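Local coordinates for uncharacterized protein (Desulfovibrio piger, PDB 4LG3) that is of unknown function, a DUF4875-family protein whose mixed beta-sheet is joined to a small helical lobe, with no activity yet assigned, at residues E136-F141 with G145-R150; A154-K159 with E165-N170; D81-P86 with K129-W134; T119-G122 with Q126-K129. One frame throughout, in Å; residues are numbered along the deposited sequence.

Contact 1: E136-F141 with G145-R150. With EDO (1,2-ethanediol), chain H.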
# COMPACT_ATOMS: atom_id res chain seq x y z
N GLU A 136 -16.31 -5.79 0.69
CA GLU A 136 -17.56 -5.88 1.44
C GLU A 136 -18.45 -7.04 1.03
O GLU A 136 -19.17 -7.59 1.86
CB GLU A 136 -18.37 -4.59 1.25
CG GLU A 136 -17.91 -3.45 2.15
CD GLU A 136 -18.70 -2.15 2.06
OE1 GLU A 136 -19.70 -2.09 1.31
OE2 GLU A 136 -18.30 -1.19 2.76
N MSE A 137 -18.43 -7.36 -0.27
CA MSE A 137 -19.35 -8.31 -0.90
C MSE A 137 -18.82 -9.72 -1.13
O MSE A 137 -19.63 -10.65 -1.17
CB MSE A 137 -19.81 -7.74 -2.26
CG MSE A 137 -20.66 -6.48 -2.14
SE MSE A 137 -21.16 -5.70 -3.86
CE MSE A 137 -21.97 -4.14 -3.18
N ARG A 138 -17.48 -9.88 -1.30
CA ARG A 138 -16.83 -11.15 -1.66
C ARG A 138 -17.21 -12.34 -0.77
O ARG A 138 -17.34 -13.45 -1.30
CB ARG A 138 -15.31 -11.01 -1.76
CG ARG A 138 -14.63 -10.59 -0.47
CD ARG A 138 -13.14 -10.41 -0.65
NE ARG A 138 -12.41 -11.63 -1.04
CZ ARG A 138 -12.12 -12.64 -0.21
NH1 ARG A 138 -12.56 -12.64 1.04
NH2 ARG A 138 -11.42 -13.68 -0.64
N GLY A 139 -17.44 -12.09 0.52
CA GLY A 139 -17.88 -13.11 1.48
C GLY A 139 -19.19 -13.80 1.12
O GLY A 139 -19.41 -14.94 1.52
N LYS A 140 -20.05 -13.12 0.32
CA LYS A 140 -21.33 -13.66 -0.15
C LYS A 140 -21.16 -14.39 -1.50
O LYS A 140 -22.14 -14.90 -2.04
CB LYS A 140 -22.37 -12.52 -0.31
CG LYS A 140 -22.71 -11.77 0.97
CD LYS A 140 -23.18 -10.35 0.66
CE LYS A 140 -23.09 -9.42 1.85
NZ LYS A 140 -21.71 -8.91 2.04
N PHE A 141 -19.95 -14.42 -2.05
CA PHE A 141 -19.66 -15.02 -3.35
C PHE A 141 -18.57 -16.11 -3.24
O PHE A 141 -17.83 -16.35 -4.20
CB PHE A 141 -19.24 -13.91 -4.35
CG PHE A 141 -20.37 -12.97 -4.69
CD1 PHE A 141 -20.65 -11.88 -3.89
CD2 PHE A 141 -21.20 -13.22 -5.78
CE1 PHE A 141 -21.74 -11.04 -4.17
CE2 PHE A 141 -22.28 -12.37 -6.07
CZ PHE A 141 -22.54 -11.28 -5.27
N GLY A 145 -14.17 -22.62 -1.53
CA GLY A 145 -12.98 -21.92 -1.03
C GLY A 145 -12.41 -20.83 -1.92
O GLY A 145 -11.29 -20.36 -1.68
N SER A 146 -13.15 -20.42 -2.96
CA SER A 146 -12.68 -19.37 -3.86
C SER A 146 -13.83 -18.45 -4.27
O SER A 146 -14.99 -18.87 -4.30
CB SER A 146 -12.00 -19.96 -5.10
OG SER A 146 -12.75 -21.06 -5.59
N THR A 147 -13.50 -17.18 -4.53
CA THR A 147 -14.46 -16.17 -4.94
C THR A 147 -14.96 -16.48 -6.35
O THR A 147 -14.15 -16.72 -7.25
CB THR A 147 -13.83 -14.77 -4.88
OG1 THR A 147 -13.37 -14.49 -3.55
CG2 THR A 147 -14.77 -13.66 -5.34
N ASP A 148 -16.29 -16.48 -6.53
CA ASP A 148 -16.91 -16.62 -7.84
C ASP A 148 -16.79 -15.22 -8.48
O ASP A 148 -17.67 -14.37 -8.29
CB ASP A 148 -18.36 -17.13 -7.70
CG ASP A 148 -19.15 -17.30 -8.99
OD1 ASP A 148 -18.65 -16.89 -10.07
OD2 ASP A 148 -20.28 -17.83 -8.92
N GLU A 149 -15.65 -14.97 -9.15
CA GLU A 149 -15.31 -13.68 -9.75
C GLU A 149 -16.36 -13.20 -10.74
O GLU A 149 -16.72 -12.02 -10.71
CB GLU A 149 -13.93 -13.74 -10.42
CG GLU A 149 -12.79 -13.60 -9.43
CD GLU A 149 -11.42 -13.76 -10.05
OE1 GLU A 149 -10.93 -12.78 -10.65
OE2 GLU A 149 -10.85 -14.87 -9.95
N ARG A 150 -16.87 -14.12 -11.60
CA ARG A 150 -17.89 -13.86 -12.63
C ARG A 150 -19.13 -13.18 -12.02
O ARG A 150 -19.52 -12.10 -12.48
CB ARG A 150 -18.29 -15.18 -13.32
CG ARG A 150 -19.04 -15.00 -14.63
CD ARG A 150 -19.86 -16.23 -14.95
NE ARG A 150 -21.02 -16.39 -14.06
CZ ARG A 150 -22.22 -16.80 -14.47
NH1 ARG A 150 -22.43 -17.09 -15.75
NH2 ARG A 150 -23.21 -16.92 -13.60
C1 EDO H . -10.52 -12.93 -4.86
O1 EDO H . -10.79 -11.92 -3.86
C2 EDO H . -9.72 -12.39 -6.12
O2 EDO H . -8.88 -11.23 -5.83
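Phe141 O accepts a backbone hydrogen bond from Asp148 N at 2.8 Å, and the N-H...O angle of 173° makes it nearly straight. The same oxygen receives a CA-H contact from Thr147 CA at 3.5 Å, so one carbonyl meets two successive residues of 145-150. The side chains do less of the bridging. Phe141 starts out toward the partner segment, but with CG beside the backbone N (chi1 -67°) its ring leads away and meets Met137 O at its edge, in plane. Thr147 and Arg138 cross at about a right angle. Arg138 NH2 comes to 3.6 Å from Thr147 OG1, an oblique approach that is not a hydrogen bond; the hydroxyl is bonded instead to Gln142 NE2, which also reaches Arg138 O. A bend at chi3 (-63°) turns the arginine head so that NE faces a bound 1,2-ethanediol, probably from the crystallisation liquor, whose O1 accepts a hydrogen bond from Arg138 NE at 3.3 Å, at the guanidinium edge. The diol also touches the threonine, its C1 lying 3.5 Å from Thr147 OG1. The Asp148 carboxylate caps the following helix and forms a salt bridge with Arg151. In the fold, the Phe141-Asp148 bond lies at the open end of the two-stranded antiparallel pair 142-143 and 146-147, between helix 125-137, followed by the 3-10 segment 139-140, and the start of helix 149-160. Leu152 of that second helix packs against Met137, Phe141 and Thr147, where the two helices and the short antiparallel pair meet at the protein surface.

Contact 2: A154-K159 with E165-N170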
# COMPACT_ATOMS: atom_id res chain seq x y z
N ALA A 154 -20.22 -9.07 -11.88
CA ALA A 154 -21.55 -8.73 -12.39
C ALA A 154 -22.40 -7.93 -11.39
O ALA A 154 -23.07 -6.97 -11.79
CB ALA A 154 -22.30 -9.98 -12.80
N ALA A 155 -22.37 -8.31 -10.09
CA ALA A 155 -23.13 -7.64 -9.03
C ALA A 155 -22.60 -6.23 -8.78
O ALA A 155 -23.40 -5.33 -8.50
CB ALA A 155 -23.08 -8.46 -7.75
N ILE A 156 -21.25 -6.02 -8.88
CA ILE A 156 -20.64 -4.70 -8.69
C ILE A 156 -21.02 -3.85 -9.90
O ILE A 156 -21.48 -2.72 -9.73
CB ILE A 156 -19.09 -4.75 -8.41
CG1 ILE A 156 -18.78 -5.51 -7.10
CG2 ILE A 156 -18.47 -3.34 -8.36
CD1 ILE A 156 -17.38 -6.04 -6.97
N ALA A 157 -20.91 -4.43 -11.10
CA ALA A 157 -21.27 -3.80 -12.38
C ALA A 157 -22.71 -3.31 -12.36
O ALA A 157 -22.95 -2.16 -12.71
CB ALA A 157 -21.06 -4.78 -13.52
N LYS A 158 -23.65 -4.16 -11.89
CA LYS A 158 -25.08 -3.85 -11.80
C LYS A 158 -25.35 -2.73 -10.80
O LYS A 158 -26.24 -1.91 -11.03
CB LYS A 158 -25.88 -5.10 -11.40
CG LYS A 158 -27.36 -5.01 -11.76
CD LYS A 158 -28.06 -6.34 -11.69
CE LYS A 158 -29.24 -6.40 -12.64
NZ LYS A 158 -29.75 -7.79 -12.84
N LYS A 159 -24.59 -2.69 -9.71
CA LYS A 159 -24.73 -1.69 -8.66
C LYS A 159 -24.20 -0.31 -9.12
O LYS A 159 -24.84 0.71 -8.87
CB LYS A 159 -23.97 -2.16 -7.40
CG LYS A 159 -24.57 -1.64 -6.10
CD LYS A 159 -23.52 -1.40 -5.03
CE LYS A 159 -24.17 -1.12 -3.70
NZ LYS A 159 -23.43 -0.10 -2.91
N GLU A 165 -16.17 -5.75 -17.18
CA GLU A 165 -14.77 -5.84 -17.60
C GLU A 165 -13.92 -4.68 -16.98
O GLU A 165 -12.69 -4.71 -17.04
CB GLU A 165 -14.63 -5.89 -19.14
CG GLU A 165 -15.16 -4.68 -19.89
CD GLU A 165 -15.03 -4.78 -21.39
OE1 GLU A 165 -13.89 -4.99 -21.88
OE2 GLU A 165 -16.06 -4.65 -22.09
N LYS A 166 -14.60 -3.71 -16.35
CA LYS A 166 -14.01 -2.58 -15.64
C LYS A 166 -13.95 -2.90 -14.12
O LYS A 166 -13.38 -2.11 -13.37
CB LYS A 166 -14.83 -1.29 -15.91
CG LYS A 166 -14.07 -0.17 -16.62
CD LYS A 166 -13.23 0.69 -15.64
CE LYS A 166 -12.49 1.84 -16.31
NZ LYS A 166 -11.68 2.61 -15.32
N VAL A 167 -14.51 -4.06 -13.69
CA VAL A 167 -14.56 -4.49 -12.29
C VAL A 167 -13.43 -5.50 -11.98
O VAL A 167 -13.40 -6.61 -12.51
CB VAL A 167 -15.96 -5.08 -11.90
CG1 VAL A 167 -15.97 -5.64 -10.48
CG2 VAL A 167 -17.05 -4.03 -12.05
N MSE A 168 -12.51 -5.10 -11.09
CA MSE A 168 -11.37 -5.89 -10.61
C MSE A 168 -10.84 -5.27 -9.34
O MSE A 168 -10.97 -4.06 -9.14
CB MSE A 168 -10.26 -6.01 -11.65
CG MSE A 168 -9.58 -4.69 -12.00
SE MSE A 168 -8.87 -4.84 -13.78
CE MSE A 168 -10.51 -4.62 -14.77
N LEU A 169 -10.25 -6.12 -8.49
CA LEU A 169 -9.67 -5.69 -7.23
C LEU A 169 -8.36 -4.94 -7.49
O LEU A 169 -8.12 -3.90 -6.87
CB LEU A 169 -9.46 -6.89 -6.28
CG LEU A 169 -8.74 -6.62 -4.92
CD1 LEU A 169 -9.49 -5.59 -4.03
CD2 LEU A 169 -8.44 -7.89 -4.19
N ASN A 170 -7.52 -5.48 -8.41
CA ASN A 170 -6.20 -4.93 -8.70
C ASN A 170 -6.14 -4.39 -10.15
O ASN A 170 -5.74 -5.13 -11.07
CB ASN A 170 -5.12 -6.00 -8.42
CG ASN A 170 -3.85 -5.45 -7.80
OD1 ASN A 170 -3.43 -4.31 -8.05
ND2 ASN A 170 -3.22 -6.26 -6.98
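Val167 wedges both of its methyl groups against helix 149-160, and the whole contact turns on this one side chain meeting Ile156 and Ala157. Val167 CG1, anti to the backbone N (chi1 175°), is the better packed branch: it lies 3.8 Å from Ile156 CD1 and equally 3.8 Å from Ile156 CB, so it meets the isoleucine along its length, at CB as well as at the CD1 end. The other methyl spans two residues. Val167 CG2 is 4.0 Å from Ile156 CG2 and also 4.0 Å from Ala157 N, brushing the helix backbone, while its distance to Ala157 CB opens to 4.3 Å. Ile156 presents both branches because its CB points at the loop, and it also packs on Leu133 and Trp134 of helix 125-137. Ile162 adds to the cover of Val167. Away from this buried point the contact thins quickly. Ala154 and Lys158 lie on exposed parts of the helix, as Glu165 and Lys166 do on the loop, and none of the four side chains reaches across. The closest pair of CA atoms, Ala157 CA and Val167 CA, is 6.7 Å apart, which leaves the two segments a side chain apart. No hydrogen bond joins them, although Lys153, earlier on the helix, gives Val167 O a weak one. The chemistry here is that of an apolar contact, which depends on the fit of the methyl groups and not on paired polar atoms.

Contact 3: D81-P86 with K129-W134. With EDO (1,2-ethanediol), chain H.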
# COMPACT_ATOMS: atom_id res chain seq x y z
N ASP A 81 -0.89 1.11 1.09
CA ASP A 81 -2.12 0.51 0.57
C ASP A 81 -2.96 1.56 -0.18
O ASP A 81 -2.84 2.75 0.08
CB ASP A 81 -2.95 -0.16 1.67
CG ASP A 81 -2.28 -1.37 2.28
OD1 ASP A 81 -1.83 -2.25 1.51
OD2 ASP A 81 -2.27 -1.47 3.53
N SER A 82 -3.81 1.10 -1.12
CA SER A 82 -4.68 1.95 -1.95
C SER A 82 -5.68 2.74 -1.11
O SER A 82 -6.10 3.82 -1.52
CB SER A 82 -5.42 1.11 -2.99
OG SER A 82 -6.19 0.09 -2.38
N GLN A 83 -6.06 2.20 0.04
CA GLN A 83 -7.01 2.80 0.96
C GLN A 83 -7.13 1.96 2.24
O GLN A 83 -6.72 0.79 2.23
CB GLN A 83 -8.40 2.90 0.27
CG GLN A 83 -9.05 1.56 -0.09
CD GLN A 83 -10.36 1.72 -0.78
OE1 GLN A 83 -11.11 2.67 -0.58
NE2 GLN A 83 -10.65 0.81 -1.63
N PRO A 84 -7.73 2.48 3.34
CA PRO A 84 -7.99 1.60 4.50
C PRO A 84 -9.00 0.51 4.11
O PRO A 84 -9.84 0.72 3.25
CB PRO A 84 -8.59 2.54 5.55
CG PRO A 84 -8.29 3.91 5.06
CD PRO A 84 -8.26 3.83 3.57
N GLY A 85 -8.92 -0.64 4.72
CA GLY A 85 -9.85 -1.71 4.42
C GLY A 85 -9.34 -3.10 4.72
O GLY A 85 -8.19 -3.26 5.13
N PRO A 86 -10.19 -4.14 4.51
CA PRO A 86 -9.72 -5.53 4.75
C PRO A 86 -8.70 -5.97 3.69
O PRO A 86 -8.44 -5.23 2.74
CB PRO A 86 -11.02 -6.35 4.70
CG PRO A 86 -11.94 -5.55 3.82
CD PRO A 86 -11.59 -4.10 4.03
N LYS A 129 -13.66 2.65 -5.15
CA LYS A 129 -15.03 2.25 -4.81
C LYS A 129 -15.23 0.78 -5.17
O LYS A 129 -15.84 0.05 -4.39
CB LYS A 129 -16.07 3.16 -5.53
CG LYS A 129 -17.54 2.86 -5.20
CD LYS A 129 -18.00 3.50 -3.88
CE LYS A 129 -18.94 2.61 -3.09
NZ LYS A 129 -18.99 2.99 -1.65
N ILE A 130 -14.71 0.33 -6.34
CA ILE A 130 -14.85 -1.06 -6.79
C ILE A 130 -14.17 -1.99 -5.77
O ILE A 130 -14.75 -3.02 -5.39
CB ILE A 130 -14.31 -1.27 -8.25
CG1 ILE A 130 -15.20 -0.56 -9.28
CG2 ILE A 130 -14.19 -2.75 -8.61
CD1 ILE A 130 -14.60 -0.47 -10.70
N GLN A 131 -12.95 -1.59 -5.30
CA GLN A 131 -12.14 -2.29 -4.28
C GLN A 131 -12.87 -2.43 -2.96
O GLN A 131 -12.84 -3.48 -2.34
CB GLN A 131 -10.82 -1.55 -4.01
CG GLN A 131 -9.82 -1.68 -5.12
CD GLN A 131 -8.48 -1.23 -4.66
OE1 GLN A 131 -8.35 -0.33 -3.82
NE2 GLN A 131 -7.45 -1.85 -5.19
N CYS A 132 -13.53 -1.34 -2.55
CA CYS A 132 -14.33 -1.28 -1.34
C CYS A 132 -15.54 -2.24 -1.44
O CYS A 132 -15.78 -3.01 -0.50
CB CYS A 132 -14.77 0.16 -1.07
SG CYS A 132 -15.73 0.36 0.46
N LEU A 133 -16.26 -2.23 -2.59
CA LEU A 133 -17.39 -3.13 -2.83
C LEU A 133 -16.91 -4.57 -2.87
O LEU A 133 -17.52 -5.41 -2.21
CB LEU A 133 -18.15 -2.77 -4.10
CG LEU A 133 -18.86 -1.42 -4.13
CD1 LEU A 133 -19.62 -1.24 -5.43
CD2 LEU A 133 -19.80 -1.25 -2.95
N TRP A 134 -15.78 -4.85 -3.57
CA TRP A 134 -15.13 -6.16 -3.64
C TRP A 134 -14.94 -6.73 -2.23
O TRP A 134 -15.42 -7.82 -1.95
CB TRP A 134 -13.76 -6.06 -4.35
CG TRP A 134 -13.18 -7.39 -4.74
CD1 TRP A 134 -12.51 -8.26 -3.93
CD2 TRP A 134 -13.29 -8.03 -6.02
NE1 TRP A 134 -12.17 -9.40 -4.63
CE2 TRP A 134 -12.64 -9.29 -5.91
CE3 TRP A 134 -13.84 -7.65 -7.26
CZ2 TRP A 134 -12.50 -10.16 -7.01
CZ3 TRP A 134 -13.72 -8.52 -8.34
CH2 TRP A 134 -13.07 -9.76 -8.21
C1 EDO H . -10.52 -12.93 -4.86
O1 EDO H . -10.79 -11.92 -3.86
C2 EDO H . -9.72 -12.39 -6.12
O2 EDO H . -8.88 -11.23 -5.83
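Ser82 OG donates to Gln131 OE1 at 2.6 Å, the short bond on which this contact rests. The C=O...OG angle is 125°, and the donor is tilted 16° from the carbonyl plane. The hydroxyl is used twice, since Thr91 N also bonds to it. Gln131 OE1 has a second, weak donor in Gln83 NE2, 3.4 Å away and poorly aligned; the stronger bond of that amide nitrogen goes to Leu128 O, one turn back along the helix. The two glutamine chains slide past each other in opposite directions, both extended beyond CG, and this brings Gln83 NE2 to 3.4 Å from Gln131 CB. Gln131 NE2 is satisfied on the other side of its amide by Leu169 O and Thr91 OG1. With both ends bonded, the rotation of the buried amide is fixed. About one turn further on, Trp134 leaves the helix on much the same side, and its NE1 gives a 3.0 Å bond to O1 of the bound 1,2-ethanediol. On the loop side, Asp81 forms a salt bridge with Arg30, tying the end of strand 75-81 into the sheet. The chemistry implies a polar junction inside the fold: a single helical glutamine, acting as acceptor and donor together, joins both ends of the loop between strands 75-81 and 92-98, at Ser82 and Thr91, to the segment at Leu169 through directional bonds.

Contact 4: T119-G122 with Q126-K129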
# COMPACT_ATOMS: atom_id res chain seq x y z
N THR A 119 3.52 1.25 -7.95
CA THR A 119 2.62 1.11 -9.10
C THR A 119 2.89 2.31 -10.04
O THR A 119 3.32 3.37 -9.56
CB THR A 119 1.15 1.04 -8.64
OG1 THR A 119 0.88 2.13 -7.76
CG2 THR A 119 0.79 -0.26 -7.97
N PRO A 120 2.62 2.22 -11.36
CA PRO A 120 2.89 3.39 -12.24
C PRO A 120 2.06 4.64 -11.90
O PRO A 120 2.42 5.73 -12.32
CB PRO A 120 2.59 2.89 -13.65
CG PRO A 120 1.80 1.63 -13.47
CD PRO A 120 2.14 1.05 -12.14
N ARG A 121 0.98 4.48 -11.12
CA ARG A 121 0.04 5.53 -10.66
C ARG A 121 -0.79 5.04 -9.49
O ARG A 121 -0.83 3.83 -9.24
CB ARG A 121 -0.91 5.94 -11.80
CG ARG A 121 -1.75 4.79 -12.37
CD ARG A 121 -2.96 5.29 -13.13
NE ARG A 121 -3.76 4.21 -13.70
CZ ARG A 121 -4.87 3.72 -13.15
NH1 ARG A 121 -5.33 4.20 -12.01
NH2 ARG A 121 -5.54 2.75 -13.76
N GLY A 122 -1.52 5.95 -8.85
CA GLY A 122 -2.49 5.60 -7.82
C GLY A 122 -3.82 5.25 -8.47
O GLY A 122 -3.89 5.08 -9.69
N GLN A 126 -13.37 5.75 -8.69
CA GLN A 126 -14.17 4.61 -9.15
C GLN A 126 -13.45 3.28 -8.88
O GLN A 126 -14.09 2.34 -8.41
CB GLN A 126 -14.50 4.74 -10.63
CG GLN A 126 -15.71 3.91 -11.00
CD GLN A 126 -15.85 3.75 -12.47
OE1 GLN A 126 -15.00 3.17 -13.14
NE2 GLN A 126 -16.97 4.21 -12.99
N GLU A 127 -12.13 3.23 -9.13
CA GLU A 127 -11.30 2.05 -8.87
C GLU A 127 -11.29 1.72 -7.37
O GLU A 127 -11.41 0.55 -6.99
CB GLU A 127 -9.88 2.26 -9.40
CG GLU A 127 -9.75 2.03 -10.90
CD GLU A 127 -8.46 2.53 -11.54
OE1 GLU A 127 -7.78 3.40 -10.96
OE2 GLU A 127 -8.17 2.08 -12.67
N LEU A 128 -11.22 2.75 -6.54
CA LEU A 128 -11.22 2.64 -5.08
C LEU A 128 -12.57 2.18 -4.54
O LEU A 128 -12.61 1.37 -3.62
CB LEU A 128 -10.81 3.98 -4.45
CG LEU A 128 -9.33 4.39 -4.61
CD1 LEU A 128 -9.15 5.83 -4.23
CD2 LEU A 128 -8.42 3.50 -3.81
N LYS A 129 -13.66 2.65 -5.15
CA LYS A 129 -15.03 2.25 -4.81
C LYS A 129 -15.23 0.78 -5.17
O LYS A 129 -15.84 0.05 -4.39
CB LYS A 129 -16.07 3.16 -5.53
CG LYS A 129 -17.54 2.86 -5.20
CD LYS A 129 -18.00 3.50 -3.88
CE LYS A 129 -18.94 2.61 -3.09
NZ LYS A 129 -18.99 2.99 -1.65
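Glu127 OE1 is gripped by two donors: Arg121 NH1 donates to it at 2.8 Å with an N-H...O angle of 171°, and Thr124 N, just ahead of the helix, bonds to it as well. Beside it, Glu127 OE2 takes a second bond of 2.9 Å from Arg121 NH2. Together the two arginine bonds make an end-on bidentate salt bridge, one nitrogen to each oxygen, and each oxygen uses its syn lone pair. The guanidinium and carboxylate planes are only 4° apart, so the two flat groups meet edge to edge in nearly one plane. They arrive from opposite directions. Arg121, with CG between its backbone N and carbonyl carbon (chi1 59°), runs extended from CG to NE and spans the gap to the helix; Glu127 answers with a chain extended beyond CG. Arg121 NH1 has a further acceptor in Gly122 O at 2.9 Å; NH1 lies in the plane of that carbonyl, while the oxygen is tilted out of the guanidinium plane, so the extended arginine is also held to its own loop backbone. Val172 packs against Arg121 and Pro171 against Glu127, and the glutamate is buried. Upstream, Thr119 pairs through its backbone with Leu93, so this loop leaves directly from the sheet. The bond from Thr124 N to a carboxylate three residues on is the one a capping box uses at the start of a helix. A buried negative charge is therefore matched by a guanidinium and a backbone N-H, which would probably keep Glu127 ionised and probably helps to set how the first turn of helix 125-137 meets the loop.

Helix 125-137 carries contact 4 at its start, contact 3 along its middle and contact 1 at its end; contact 2 joins the next helix, 149-160, to the loop after it. Along the chain, contacts 3 and 4 end on the same stretch of helix, sharing Lys129, and contact 1 and then contact 2 follow. The centres of contacts 3 and 4 are about 10 Å apart, those of contacts 1 and 4 about 21 Å. Contacts 3 and 4 tie the helix to loops of the mixed sheet. Contacts 2 and 3 meet at Leu169 and Gln131, contacts 1 and 2 through Met137 and Phe141, completing a helical part of the chain that lies toward one end of the molecule.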